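Local structure of 3-carboxy-cis,cis-muconate cycloisomerase (Pseudomonas putida, 1RE5) at residues L302-A307 with W320-E325; Q224-H227 with R232-E235; E17-R22 with I330-S335; V234-V239 with E325-I330; L116-A121 with P185-L190. The protein is a mainly helical enzyme of the aspartase/fumarase lyase superfamily, and assembles as four copies of the same chain. One frame throughout, in Å; residues are numbered along the deposited sequence.

Interaction 1. Residues L302-A307 with W320-E325; sequences LSTLFA and WHAEWE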
# COMPACT_ATOMS: atom_id res chain seq x y z
N LEU D 302 7.23 -0.52 1.38
CA LEU D 302 7.73 -1.04 0.12
C LEU D 302 7.00 -0.44 -1.08
O LEU D 302 7.63 -0.11 -2.10
CB LEU D 302 7.53 -2.53 0.07
CG LEU D 302 8.85 -3.24 -0.02
CD1 LEU D 302 9.59 -3.03 1.29
CD2 LEU D 302 8.60 -4.71 -0.31
N SER D 303 5.68 -0.34 -0.97
CA SER D 303 4.91 0.19 -2.08
C SER D 303 5.30 1.63 -2.32
O SER D 303 5.22 2.10 -3.45
CB SER D 303 3.41 0.04 -1.83
OG SER D 303 3.00 0.77 -0.70
N THR D 304 5.76 2.31 -1.27
CA THR D 304 6.18 3.70 -1.46
C THR D 304 7.37 3.75 -2.42
O THR D 304 7.40 4.57 -3.33
CB THR D 304 6.60 4.38 -0.13
OG1 THR D 304 5.44 4.55 0.70
CG2 THR D 304 7.20 5.75 -0.41
N LEU D 305 8.34 2.87 -2.22
CA LEU D 305 9.48 2.86 -3.10
C LEU D 305 9.03 2.50 -4.51
O LEU D 305 9.53 3.06 -5.49
CB LEU D 305 10.53 1.88 -2.58
CG LEU D 305 11.15 2.34 -1.26
CD1 LEU D 305 12.17 1.34 -0.78
CD2 LEU D 305 11.81 3.70 -1.44
N PHE D 306 8.08 1.58 -4.65
CA PHE D 306 7.61 1.25 -5.99
C PHE D 306 6.94 2.49 -6.59
O PHE D 306 7.21 2.88 -7.72
CB PHE D 306 6.60 0.10 -5.96
CG PHE D 306 7.23 -1.26 -5.99
CD1 PHE D 306 7.37 -2.01 -4.83
CD2 PHE D 306 7.72 -1.79 -7.19
CE1 PHE D 306 7.98 -3.26 -4.85
CE2 PHE D 306 8.34 -3.04 -7.23
CZ PHE D 306 8.46 -3.78 -6.05
N ALA D 307 6.08 3.12 -5.81
CA ALA D 307 5.36 4.31 -6.26
C ALA D 307 6.27 5.47 -6.70
O ALA D 307 5.86 6.30 -7.51
CB ALA D 307 4.43 4.78 -5.18
N TRP D 320 11.90 11.43 -5.53
CA TRP D 320 13.21 11.09 -5.01
C TRP D 320 13.27 11.38 -3.52
O TRP D 320 13.83 10.60 -2.75
CB TRP D 320 14.27 11.90 -5.75
CG TRP D 320 15.66 11.76 -5.19
CD1 TRP D 320 16.27 10.62 -4.77
CD2 TRP D 320 16.64 12.81 -5.08
NE1 TRP D 320 17.57 10.88 -4.41
CE2 TRP D 320 17.83 12.22 -4.59
CE3 TRP D 320 16.63 14.19 -5.35
CZ2 TRP D 320 19.00 12.97 -4.37
CZ3 TRP D 320 17.79 14.92 -5.13
CH2 TRP D 320 18.95 14.31 -4.64
N HIS D 321 12.68 12.49 -3.09
CA HIS D 321 12.68 12.84 -1.68
C HIS D 321 11.96 11.77 -0.87
O HIS D 321 12.35 11.48 0.26
CB HIS D 321 11.98 14.18 -1.46
CG HIS D 321 12.71 15.35 -2.04
ND1 HIS D 321 12.88 15.53 -3.40
CD2 HIS D 321 13.29 16.43 -1.44
CE1 HIS D 321 13.53 16.67 -3.61
NE2 HIS D 321 13.79 17.23 -2.44
N ALA D 322 10.92 11.16 -1.45
CA ALA D 322 10.16 10.11 -0.76
C ALA D 322 11.00 8.88 -0.38
O ALA D 322 10.63 8.13 0.52
CB ALA D 322 8.99 9.68 -1.63
N GLU D 323 12.11 8.63 -1.07
CA GLU D 323 12.94 7.47 -0.75
C GLU D 323 13.77 7.66 0.51
O GLU D 323 13.94 6.74 1.29
CB GLU D 323 13.93 7.17 -1.88
CG GLU D 323 13.40 7.23 -3.30
CD GLU D 323 14.49 6.98 -4.33
OE1 GLU D 323 15.68 7.01 -3.95
OE2 GLU D 323 14.17 6.77 -5.52
N TRP D 324 14.28 8.87 0.70
CA TRP D 324 15.18 9.18 1.81
C TRP D 324 14.98 8.52 3.17
O TRP D 324 15.89 7.88 3.69
CB TRP D 324 15.29 10.70 1.98
CG TRP D 324 15.80 11.39 0.73
CD1 TRP D 324 16.20 10.79 -0.44
CD2 TRP D 324 15.88 12.81 0.50
NE1 TRP D 324 16.52 11.75 -1.38
CE2 TRP D 324 16.33 12.99 -0.83
CE3 TRP D 324 15.62 13.93 1.29
CZ2 TRP D 324 16.52 14.26 -1.38
CZ3 TRP D 324 15.81 15.20 0.74
CH2 TRP D 324 16.26 15.35 -0.58
N GLU D 325 13.80 8.65 3.75
CA GLU D 325 13.57 8.05 5.05
C GLU D 325 12.92 6.67 4.96
O GLU D 325 13.04 5.87 5.87
CB GLU D 325 12.69 8.97 5.90
CG GLU D 325 13.29 10.36 6.07
CD GLU D 325 14.59 10.35 6.87
OE1 GLU D 325 15.50 9.53 6.55
OE2 GLU D 325 14.71 11.15 7.82
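Where L305 reaches E323, two helices joined by a short connection meet in part through one leucine branch. From CB, which leans on V234 of helix 231-257, the leucine sends CG to the side of its own backbone N, anti to the carbonyl carbon (chi1 -67°). The two methyls then divide the work. CD1 continues the extended line of the chain and is taken up by A237 and I330. CD2 turns across the gap, 4.0 Å from E323 CA and 4.1 Å from E323 CB, so the leucine meets the root of the glutamate, and the two side chains cross at about a right angle. Beyond that root the glutamate runs on extended, and its buried carboxylate is held elsewhere: OE1 in a salt bridge with R230, OE2 in a weak hydrogen bond with Q311. OE1 also lies in the plane of the W320 ring, at its edge.

One residue back, T304 turns its CG2 methyl to A322, lying 4.3 Å from A322 O and 4.5 Å from A322 CB. That carbonyl oxygen is already a partner of T326 OG1, while T304 OG1 makes a weak bond to G300 O in the preceding turn of its helix. T296 of the second subunit packs on both T304 and A322. The same helix end, with S303, T304 and A307, lines the pocket in which 2,3-dihydroxy-1,4-dithiobutane is bound. The arrangement is a helical hairpin, 286-307 and 319-347 running in roughly opposite directions, as in the long helix bundle at the core of the aspartase/fumarase fold.

Interaction 2. Residues Q224-H227 with R232-E235; sequences QPWH and RLVE
The indole of W226 and the guanidinium of R232 form a cation-pi pair. R232 CZ stands 4.7 Å from the centroid of the five-membered ring and 21° off its normal, hence over the face. The two flat groups are not stacked in parallel, however, because their planes are inclined by 45°. The approach is oblique to the guanidinium: NE comes 4.1 Å from W226 CG, and NH2 4.1 Å from W226 CD1. The arginine chain is bent at chi3 (-122°), which brings the charged end over the ring.

At the far end of the indole, the six-membered ring meets the next residue of the helix. W226 CZ3 lies 4.1 Å from L233 CG, the leucine crossing the tryptophan at about a right angle. Two neighbouring helix residues thus share one ring, the charged one at the pyrrole end and the apolar one at the benzene end.

Second-shell bonds hold the indole more firmly than the guanidinium. W226 NE1 donates to L190 O, which restrains rotation of the indole, and the backbone oxygen of Q224 lies at the ring's edge, in plane. R232 NH1 makes a weak bond to R186 O, and NH2 has a long, weak ion pair with E223; with R175 of the third subunit close by, the ring face and E223 would offset some of the gathered positive charge. The whole is a cation-pi contact by which the loop after helix 206-217 folds back on the opening turns of helix 231-257.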
# COMPACT_ATOMS: atom_id res chain seq x y z
N GLN D 224 26.08 2.90 -16.59
CA GLN D 224 25.80 4.33 -16.69
C GLN D 224 25.25 4.83 -15.37
O GLN D 224 24.84 4.05 -14.53
CB GLN D 224 24.77 4.59 -17.79
CG GLN D 224 23.48 3.80 -17.66
CD GLN D 224 22.61 3.89 -18.91
OE1 GLN D 224 21.88 2.95 -19.25
NE2 GLN D 224 22.68 5.03 -19.60
N PRO D 225 25.25 6.17 -15.17
CA PRO D 225 24.72 6.73 -13.92
C PRO D 225 23.23 6.38 -13.83
O PRO D 225 22.60 6.13 -14.85
CB PRO D 225 24.94 8.23 -14.11
CG PRO D 225 26.20 8.28 -14.93
CD PRO D 225 25.94 7.20 -15.96
N TRP D 226 22.68 6.36 -12.62
CA TRP D 226 21.26 6.01 -12.46
C TRP D 226 20.47 6.97 -11.57
O TRP D 226 19.70 6.53 -10.71
CB TRP D 226 21.14 4.58 -11.93
CG TRP D 226 22.11 4.27 -10.82
CD1 TRP D 226 23.45 4.02 -10.96
CD2 TRP D 226 21.84 4.26 -9.41
NE1 TRP D 226 24.03 3.86 -9.72
CE2 TRP D 226 23.07 4.00 -8.76
CE3 TRP D 226 20.68 4.45 -8.64
CZ2 TRP D 226 23.17 3.93 -7.36
CZ3 TRP D 226 20.79 4.38 -7.25
CH2 TRP D 226 22.03 4.12 -6.63
N HIS D 227 20.63 8.27 -11.79
CA HIS D 227 19.92 9.27 -10.99
C HIS D 227 18.40 9.07 -10.95
O HIS D 227 17.77 9.32 -9.91
CB HIS D 227 20.22 10.69 -11.49
CG HIS D 227 21.66 11.08 -11.38
ND1 HIS D 227 22.40 10.87 -10.24
CD2 HIS D 227 22.49 11.65 -12.28
CE1 HIS D 227 23.63 11.29 -10.44
NE2 HIS D 227 23.72 11.77 -11.66
N ARG D 232 17.41 -0.65 -8.64
CA ARG D 232 18.36 -1.28 -7.72
C ARG D 232 17.94 -1.13 -6.26
O ARG D 232 17.97 -2.11 -5.50
CB ARG D 232 19.77 -0.70 -7.92
CG ARG D 232 20.47 -1.18 -9.19
CD ARG D 232 21.82 -0.51 -9.39
NE ARG D 232 21.85 0.19 -10.67
CZ ARG D 232 22.57 -0.20 -11.71
NH1 ARG D 232 23.32 -1.29 -11.63
NH2 ARG D 232 22.50 0.47 -12.85
N LEU D 233 17.53 0.07 -5.87
CA LEU D 233 17.12 0.29 -4.47
C LEU D 233 15.78 -0.39 -4.16
O LEU D 233 15.58 -0.93 -3.07
CB LEU D 233 17.02 1.80 -4.19
CG LEU D 233 18.25 2.66 -4.51
CD1 LEU D 233 18.00 4.11 -4.11
CD2 LEU D 233 19.46 2.11 -3.77
N VAL D 234 14.86 -0.35 -5.11
CA VAL D 234 13.56 -0.96 -4.91
C VAL D 234 13.67 -2.48 -4.83
O VAL D 234 12.95 -3.12 -4.07
CB VAL D 234 12.60 -0.54 -6.02
CG1 VAL D 234 11.24 -1.17 -5.82
CG2 VAL D 234 12.49 0.97 -6.03
N GLU D 235 14.59 -3.07 -5.59
CA GLU D 235 14.76 -4.52 -5.51
C GLU D 235 15.26 -4.93 -4.13
O GLU D 235 14.78 -5.91 -3.55
CB GLU D 235 15.75 -5.02 -6.55
CG GLU D 235 16.28 -6.40 -6.24
CD GLU D 235 17.15 -6.93 -7.35
OE1 GLU D 235 18.10 -6.22 -7.77
OE2 GLU D 235 16.89 -8.07 -7.81

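Interaction 3. Residues E17-R22 with I330-S335; sequences EIFSDR and ICCLVS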
# COMPACT_ATOMS: atom_id res chain seq x y z
N GLU D 17 22.60 2.21 14.22
CA GLU D 17 23.86 2.93 14.15
C GLU D 17 24.16 3.29 12.69
O GLU D 17 24.58 4.42 12.38
CB GLU D 17 24.99 2.08 14.73
CG GLU D 17 26.27 2.86 15.00
CD GLU D 17 26.00 4.11 15.82
OE1 GLU D 17 25.31 3.99 16.86
OE2 GLU D 17 26.48 5.20 15.44
N ILE D 18 23.93 2.34 11.79
CA ILE D 18 24.15 2.58 10.38
C ILE D 18 23.21 3.67 9.89
O ILE D 18 23.61 4.56 9.14
CB ILE D 18 23.90 1.31 9.54
CG1 ILE D 18 24.95 0.26 9.86
CG2 ILE D 18 23.90 1.66 8.06
CD1 ILE D 18 24.87 -0.98 8.97
N PHE D 19 21.94 3.60 10.29
CA PHE D 19 20.98 4.59 9.84
C PHE D 19 20.69 5.62 10.89
O PHE D 19 19.59 5.69 11.46
CB PHE D 19 19.70 3.90 9.36
CG PHE D 19 19.89 3.13 8.09
CD1 PHE D 19 20.05 3.80 6.88
CD2 PHE D 19 19.96 1.74 8.11
CE1 PHE D 19 20.31 3.09 5.71
CE2 PHE D 19 20.21 1.03 6.93
CZ PHE D 19 20.38 1.70 5.73
N SER D 20 21.71 6.42 11.15
CA SER D 20 21.65 7.51 12.12
C SER D 20 22.19 8.69 11.35
O SER D 20 22.70 8.53 10.23
CB SER D 20 22.58 7.20 13.29
OG SER D 20 23.90 6.96 12.83
N ASP D 21 22.10 9.88 11.93
CA ASP D 21 22.62 11.04 11.23
C ASP D 21 24.11 10.86 10.97
O ASP D 21 24.61 11.15 9.88
CB ASP D 21 22.40 12.29 12.07
CG ASP D 21 20.94 12.62 12.20
OD1 ASP D 21 20.26 12.65 11.15
OD2 ASP D 21 20.49 12.84 13.35
N ARG D 22 24.82 10.36 11.97
CA ARG D 22 26.24 10.14 11.86
C ARG D 22 26.54 9.23 10.68
O ARG D 22 27.44 9.51 9.88
CB ARG D 22 26.75 9.51 13.15
CG ARG D 22 28.27 9.41 13.27
CD ARG D 22 28.67 7.98 13.57
NE ARG D 22 28.74 7.17 12.35
CZ ARG D 22 28.32 5.91 12.26
NH1 ARG D 22 27.78 5.31 13.31
NH2 ARG D 22 28.45 5.24 11.12
N ILE D 330 12.64 0.64 6.41
CA ILE D 330 12.49 -0.76 6.05
C ILE D 330 13.62 -1.59 6.64
O ILE D 330 13.38 -2.61 7.28
CB ILE D 330 12.46 -0.93 4.52
CG1 ILE D 330 11.24 -0.23 3.94
CG2 ILE D 330 12.43 -2.41 4.17
CD1 ILE D 330 11.20 -0.18 2.44
N CYS D 331 14.86 -1.14 6.45
CA CYS D 331 16.03 -1.83 6.97
C CYS D 331 15.97 -2.00 8.49
O CYS D 331 16.28 -3.07 9.02
CB CYS D 331 17.29 -1.07 6.59
SG CYS D 331 17.70 -1.22 4.84
N CYS D 332 15.57 -0.94 9.19
CA CYS D 332 15.51 -1.02 10.64
C CYS D 332 14.42 -1.97 11.11
O CYS D 332 14.64 -2.78 12.01
CB CYS D 332 15.28 0.38 11.23
SG CYS D 332 16.68 1.46 10.91
N LEU D 333 13.25 -1.88 10.48
CA LEU D 333 12.12 -2.74 10.81
C LEU D 333 12.49 -4.21 10.68
O LEU D 333 12.19 -5.02 11.56
CB LEU D 333 10.95 -2.42 9.87
CG LEU D 333 9.64 -1.83 10.43
CD1 LEU D 333 9.81 -1.32 11.86
CD2 LEU D 333 9.19 -0.70 9.51
N VAL D 334 13.15 -4.54 9.58
CA VAL D 334 13.56 -5.90 9.34
C VAL D 334 14.66 -6.34 10.31
O VAL D 334 14.65 -7.48 10.80
CB VAL D 334 14.03 -6.07 7.88
CG1 VAL D 334 14.56 -7.47 7.65
CG2 VAL D 334 12.86 -5.79 6.94
N SER D 335 15.61 -5.45 10.61
CA SER D 335 16.70 -5.78 11.52
C SER D 335 16.12 -6.13 12.89
O SER D 335 16.61 -7.02 13.58
CB SER D 335 17.67 -4.62 11.66
OG SER D 335 17.13 -3.61 12.49
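F19 packs against two consecutive cysteines of helix 319-347, both approaching its ring obliquely. The tightest approach is between F19 CE2 and C331 CB, at 3.6 Å, and the sulfur follows alongside, 4.0 Å from CE2 and 4.1 Å from CZ. C331 SG sits 4.8 Å from the ring centroid but 52° off the normal, an oblique sulfur-aromatic contact. C332 adds a second and looser one: its SG is 5.4 Å from the centroid and touches the root of the side chain, 4.2 Å from F19 CB. Both cysteines turn SG beside their own backbone N, yet successive helix positions set the two sulfurs apart along the phenylalanine.

Behind this first shell lies a helix break. F19 is the first residue to leave the helix 13-18, and the methyl CG2 of I18 rests over one face of its ring. S20 then links the two helices: its OG donates to E17 O at 2.7 Å and caps G23 N at the start of helix 21-40. On the cysteine side, S335 OG donates to C332 O and is also bonded to A12 N.

Farther out, Q117 and A121 of helix 106-142 pack on F19, and F236 and L240 of helix 231-257 on C331. D21 of the same turn binds backbone N atoms of Q4 and L5 of the second subunit, so the break between helices 13-18 and 21-40 sits between the bundle and a subunit interface.

Interaction 4. Residues V234-V239 with E325-I330; sequences VEFASV and ETLPDI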
# COMPACT_ATOMS: atom_id res chain seq x y z
N VAL D 234 14.86 -0.35 -5.11
CA VAL D 234 13.56 -0.96 -4.91
C VAL D 234 13.67 -2.48 -4.83
O VAL D 234 12.95 -3.12 -4.07
CB VAL D 234 12.60 -0.54 -6.02
CG1 VAL D 234 11.24 -1.17 -5.82
CG2 VAL D 234 12.49 0.97 -6.03
N GLU D 235 14.59 -3.07 -5.59
CA GLU D 235 14.76 -4.52 -5.51
C GLU D 235 15.26 -4.93 -4.13
O GLU D 235 14.78 -5.91 -3.55
CB GLU D 235 15.75 -5.02 -6.55
CG GLU D 235 16.28 -6.40 -6.24
CD GLU D 235 17.15 -6.93 -7.35
OE1 GLU D 235 18.10 -6.22 -7.77
OE2 GLU D 235 16.89 -8.07 -7.81
N PHE D 236 16.24 -4.20 -3.61
CA PHE D 236 16.79 -4.50 -2.29
C PHE D 236 15.68 -4.41 -1.23
O PHE D 236 15.58 -5.27 -0.35
CB PHE D 236 17.91 -3.52 -1.94
CG PHE D 236 18.48 -3.70 -0.56
CD1 PHE D 236 19.12 -4.88 -0.21
CD2 PHE D 236 18.37 -2.69 0.39
CE1 PHE D 236 19.66 -5.04 1.08
CE2 PHE D 236 18.90 -2.85 1.68
CZ PHE D 236 19.54 -4.03 2.02
N ALA D 237 14.86 -3.38 -1.33
CA ALA D 237 13.77 -3.18 -0.37
C ALA D 237 12.77 -4.33 -0.50
O ALA D 237 12.19 -4.78 0.47
CB ALA D 237 13.07 -1.86 -0.64
N SER D 238 12.60 -4.79 -1.72
CA SER D 238 11.68 -5.86 -2.01
C SER D 238 12.09 -7.19 -1.36
O SER D 238 11.26 -7.91 -0.82
CB SER D 238 11.56 -6.02 -3.52
OG SER D 238 10.80 -7.15 -3.81
N VAL D 239 13.37 -7.51 -1.40
CA VAL D 239 13.83 -8.76 -0.79
C VAL D 239 13.67 -8.65 0.72
O VAL D 239 13.27 -9.60 1.39
CB VAL D 239 15.30 -9.07 -1.18
CG1 VAL D 239 15.75 -10.38 -0.53
CG2 VAL D 239 15.42 -9.17 -2.70
N GLU D 325 13.80 8.65 3.75
CA GLU D 325 13.57 8.05 5.05
C GLU D 325 12.92 6.67 4.96
O GLU D 325 13.04 5.87 5.87
CB GLU D 325 12.69 8.97 5.90
CG GLU D 325 13.29 10.36 6.07
CD GLU D 325 14.59 10.35 6.87
OE1 GLU D 325 15.50 9.53 6.55
OE2 GLU D 325 14.71 11.15 7.82
N THR D 326 12.27 6.40 3.84
CA THR D 326 11.59 5.12 3.66
C THR D 326 12.49 3.90 3.64
O THR D 326 12.21 2.91 4.32
CB THR D 326 10.75 5.14 2.36
OG1 THR D 326 9.86 6.27 2.41
CG2 THR D 326 9.93 3.86 2.22
N LEU D 327 13.56 3.94 2.85
CA LEU D 327 14.45 2.78 2.76
C LEU D 327 15.08 2.49 4.12
O LEU D 327 15.18 1.32 4.53
CB LEU D 327 15.55 3.02 1.72
CG LEU D 327 15.83 1.88 0.74
CD1 LEU D 327 17.01 2.26 -0.14
CD2 LEU D 327 16.14 0.61 1.48
N PRO D 328 15.50 3.53 4.85
CA PRO D 328 16.09 3.22 6.15
C PRO D 328 15.06 2.58 7.08
O PRO D 328 15.36 1.61 7.78
CB PRO D 328 16.57 4.58 6.64
CG PRO D 328 16.94 5.27 5.36
CD PRO D 328 15.77 4.93 4.48
N ASP D 329 13.84 3.09 7.09
CA ASP D 329 12.82 2.50 7.95
C ASP D 329 12.67 1.02 7.69
O ASP D 329 12.56 0.22 8.62
CB ASP D 329 11.47 3.19 7.75
CG ASP D 329 11.33 4.44 8.58
OD1 ASP D 329 10.22 5.04 8.58
OD2 ASP D 329 12.34 4.84 9.22
N ILE D 330 12.64 0.64 6.41
CA ILE D 330 12.49 -0.76 6.05
C ILE D 330 13.62 -1.59 6.64
O ILE D 330 13.38 -2.61 7.28
CB ILE D 330 12.46 -0.93 4.52
CG1 ILE D 330 11.24 -0.23 3.94
CG2 ILE D 330 12.43 -2.41 4.17
CD1 ILE D 330 11.20 -0.18 2.44
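At the edge of the F236 ring, near its plane, lies the methyl CD2 of L327, 4.1 Å from F236 CD2; the two side chains cross at about a right angle. L187 of helix 162-187 comes over one face of the same ring, and L118 of helix 106-142 approaches obliquely from that side. The phenylalanine is therefore a hub of the helix bundle typical of the aspartase/fumarase superfamily, with three helices converging on it. Its CG lies opposite the backbone N across the first side-chain bond (chi1 177°), which swings the ring out beside the helix interface, so that only its rim reaches L327.

The interface itself is filled by a small residue. Segments 234-239 and 325-330 run in the same general direction, inclined by 28°, with axes 10.4 Å apart, and A237 turns its methyl straight at the neighbouring helix. The CA atoms of A237 and L327 stand 6.8 Å apart. L327 CD2 serves both partners, since it is also 4.5 Å from A237 CB. P328, whose ring nitrogen has no hydrogen to give to the turn before, accompanies a kink in this helix.

L305 of helix 286-307 packs on A237 too. Subunit contacts flank the pair: S238 OG is hydrogen-bonded to S238 OG of the third subunit, whereas D329 packs on D329 of the second. One turn after L327, I330 extends its CG1 branch toward helix 231-257 and brings CD1 to 4.0 Å from A237 CB.

Interaction 5. Residues L116-A121 with P185-L190; sequences LQLRDA and PRLLVL
Two torsions bring R119 and L188 together. The arginine sets CG away from its backbone N (chi1 -179°), laying CB and CG along the flank of helix 106-142; the leucine sets its CG beside its own N (chi1 -57°), which aims both methyls at that flank. L188 is the centre of an inverse gamma turn, closed by V189 N bonding to L187 O at 2.8 Å, and this turn ends helix 162-187. Helix 106-142, part of the helix bundle of the aspartase/fumarase fold, thus receives the end of a neighbouring helix.

The two methyls of L188 lie along one side of the arginine's aliphatic stem, one beside each of its first two carbons. CD2 lies 3.6 Å from R119 CB and 3.9 Å from R119 CA, while CD1 takes the next carbon, 3.8 Å from R119 CG. The side chains cross at about a right angle, so the contact rests on the hydrocarbon part and leaves the charge to others. Bends at chi2 and chi3 carry the guanidinium on to L217 O and K218 O, both of which accept from NH2; a positive group is probably well suited to these carbonyls at the end of helix 206-217. Backbone bonds of L188 and L190 with T220 hold the turn against the same region.

L187, just before the turn, packs with F236, which also touches L118. These two leucines also cross at about a right angle, and they touch end to end through one methyl each, L118 CD1 lying 4.1 Å from L187 CD1.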
# COMPACT_ATOMS: atom_id res chain seq x y z
N LEU D 116 26.80 3.03 0.34
CA LEU D 116 27.78 2.59 1.32
C LEU D 116 27.04 2.11 2.57
O LEU D 116 27.38 1.06 3.13
CB LEU D 116 28.75 3.73 1.68
CG LEU D 116 29.74 4.11 0.56
CD1 LEU D 116 30.66 5.22 1.05
CD2 LEU D 116 30.54 2.90 0.12
N GLN D 117 26.02 2.85 2.99
CA GLN D 117 25.25 2.44 4.17
C GLN D 117 24.54 1.13 3.89
O GLN D 117 24.46 0.26 4.75
CB GLN D 117 24.23 3.51 4.56
CG GLN D 117 24.84 4.84 4.88
CD GLN D 117 23.81 5.85 5.29
OE1 GLN D 117 23.30 5.82 6.41
NE2 GLN D 117 23.48 6.77 4.38
N LEU D 118 24.02 1.00 2.68
CA LEU D 118 23.33 -0.21 2.31
C LEU D 118 24.26 -1.41 2.37
O LEU D 118 23.86 -2.50 2.77
CB LEU D 118 22.72 -0.07 0.92
CG LEU D 118 21.53 0.89 0.86
CD1 LEU D 118 20.93 0.86 -0.55
CD2 LEU D 118 20.47 0.49 1.89
N ARG D 119 25.51 -1.22 1.98
CA ARG D 119 26.44 -2.34 2.01
C ARG D 119 26.66 -2.79 3.46
O ARG D 119 26.65 -3.99 3.75
CB ARG D 119 27.77 -1.95 1.37
CG ARG D 119 28.78 -3.10 1.35
CD ARG D 119 30.18 -2.57 1.61
NE ARG D 119 30.87 -2.21 0.37
CZ ARG D 119 31.64 -1.14 0.23
NH1 ARG D 119 31.82 -0.30 1.24
NH2 ARG D 119 32.24 -0.93 -0.93
N ASP D 120 26.84 -1.84 4.38
CA ASP D 120 27.03 -2.21 5.78
C ASP D 120 25.79 -2.93 6.27
O ASP D 120 25.90 -3.87 7.06
CB ASP D 120 27.27 -0.99 6.67
CG ASP D 120 28.68 -0.48 6.56
OD1 ASP D 120 29.55 -1.23 6.07
OD2 ASP D 120 28.92 0.67 6.98
N ALA D 121 24.63 -2.48 5.81
CA ALA D 121 23.36 -3.08 6.19
C ALA D 121 23.24 -4.49 5.61
O ALA D 121 22.86 -5.43 6.31
CB ALA D 121 22.21 -2.23 5.70
N PRO D 185 25.91 -7.86 -6.55
CA PRO D 185 26.68 -7.21 -7.63
C PRO D 185 25.91 -6.12 -8.35
O PRO D 185 26.50 -5.22 -8.96
CB PRO D 185 26.99 -8.38 -8.56
CG PRO D 185 25.76 -9.24 -8.42
CD PRO D 185 25.57 -9.25 -6.92
N ARG D 186 24.59 -6.20 -8.29
CA ARG D 186 23.69 -5.26 -8.94
C ARG D 186 23.50 -4.00 -8.08
O ARG D 186 23.50 -2.88 -8.59
CB ARG D 186 22.36 -5.97 -9.14
CG ARG D 186 21.54 -5.55 -10.28
CD ARG D 186 20.29 -6.41 -10.28
NE ARG D 186 20.56 -7.78 -10.68
CZ ARG D 186 19.95 -8.86 -10.18
NH1 ARG D 186 19.03 -8.73 -9.22
NH2 ARG D 186 20.24 -10.06 -10.65
N LEU D 187 23.36 -4.20 -6.78
CA LEU D 187 23.13 -3.11 -5.84
C LEU D 187 24.32 -2.24 -5.49
O LEU D 187 24.21 -1.02 -5.47
CB LEU D 187 22.56 -3.66 -4.53
CG LEU D 187 22.37 -2.63 -3.42
CD1 LEU D 187 21.20 -1.69 -3.73
CD2 LEU D 187 22.12 -3.36 -2.12
N LEU D 188 25.46 -2.87 -5.21
CA LEU D 188 26.66 -2.16 -4.82
C LEU D 188 27.39 -1.51 -5.99
O LEU D 188 28.49 -1.93 -6.37
CB LEU D 188 27.60 -3.10 -4.07
CG LEU D 188 26.98 -3.75 -2.82
CD1 LEU D 188 28.01 -4.60 -2.08
CD2 LEU D 188 26.45 -2.66 -1.91
N VAL D 189 26.77 -0.47 -6.55
CA VAL D 189 27.36 0.26 -7.67
C VAL D 189 27.54 1.72 -7.28
O VAL D 189 26.88 2.22 -6.36
CB VAL D 189 26.47 0.19 -8.93
CG1 VAL D 189 26.50 -1.22 -9.51
CG2 VAL D 189 25.03 0.62 -8.61
N LEU D 190 28.45 2.39 -7.98
CA LEU D 190 28.75 3.78 -7.72
C LEU D 190 27.75 4.69 -8.44
O LEU D 190 27.21 4.32 -9.48
CB LEU D 190 30.16 4.12 -8.21
CG LEU D 190 30.51 5.61 -8.20
CD1 LEU D 190 30.88 6.03 -6.78
CD2 LEU D 190 31.65 5.88 -9.18

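Overall arrangement
Following the chain from the N terminus, interaction 3 opens first and closes last, tying the break after helix 13-18 to helix 319-347 across more than 300 residues; the other four all lie within its span. Interaction 5 is the first to close, joining helix 106-142 to the end of helix 162-187. Interaction 2 then makes a short loop onto the start of helix 231-257. Sharing V234 and E235 with it, interaction 4 opens and encloses interaction 1, the hairpin of 286-307 and 319-347. No loops cross. Helix 319-347 serves interactions 1, 3 and 4, and helix 231-257 interactions 2 and 4; the R186 to E235 salt bridge and F236 connect interaction 5 to them.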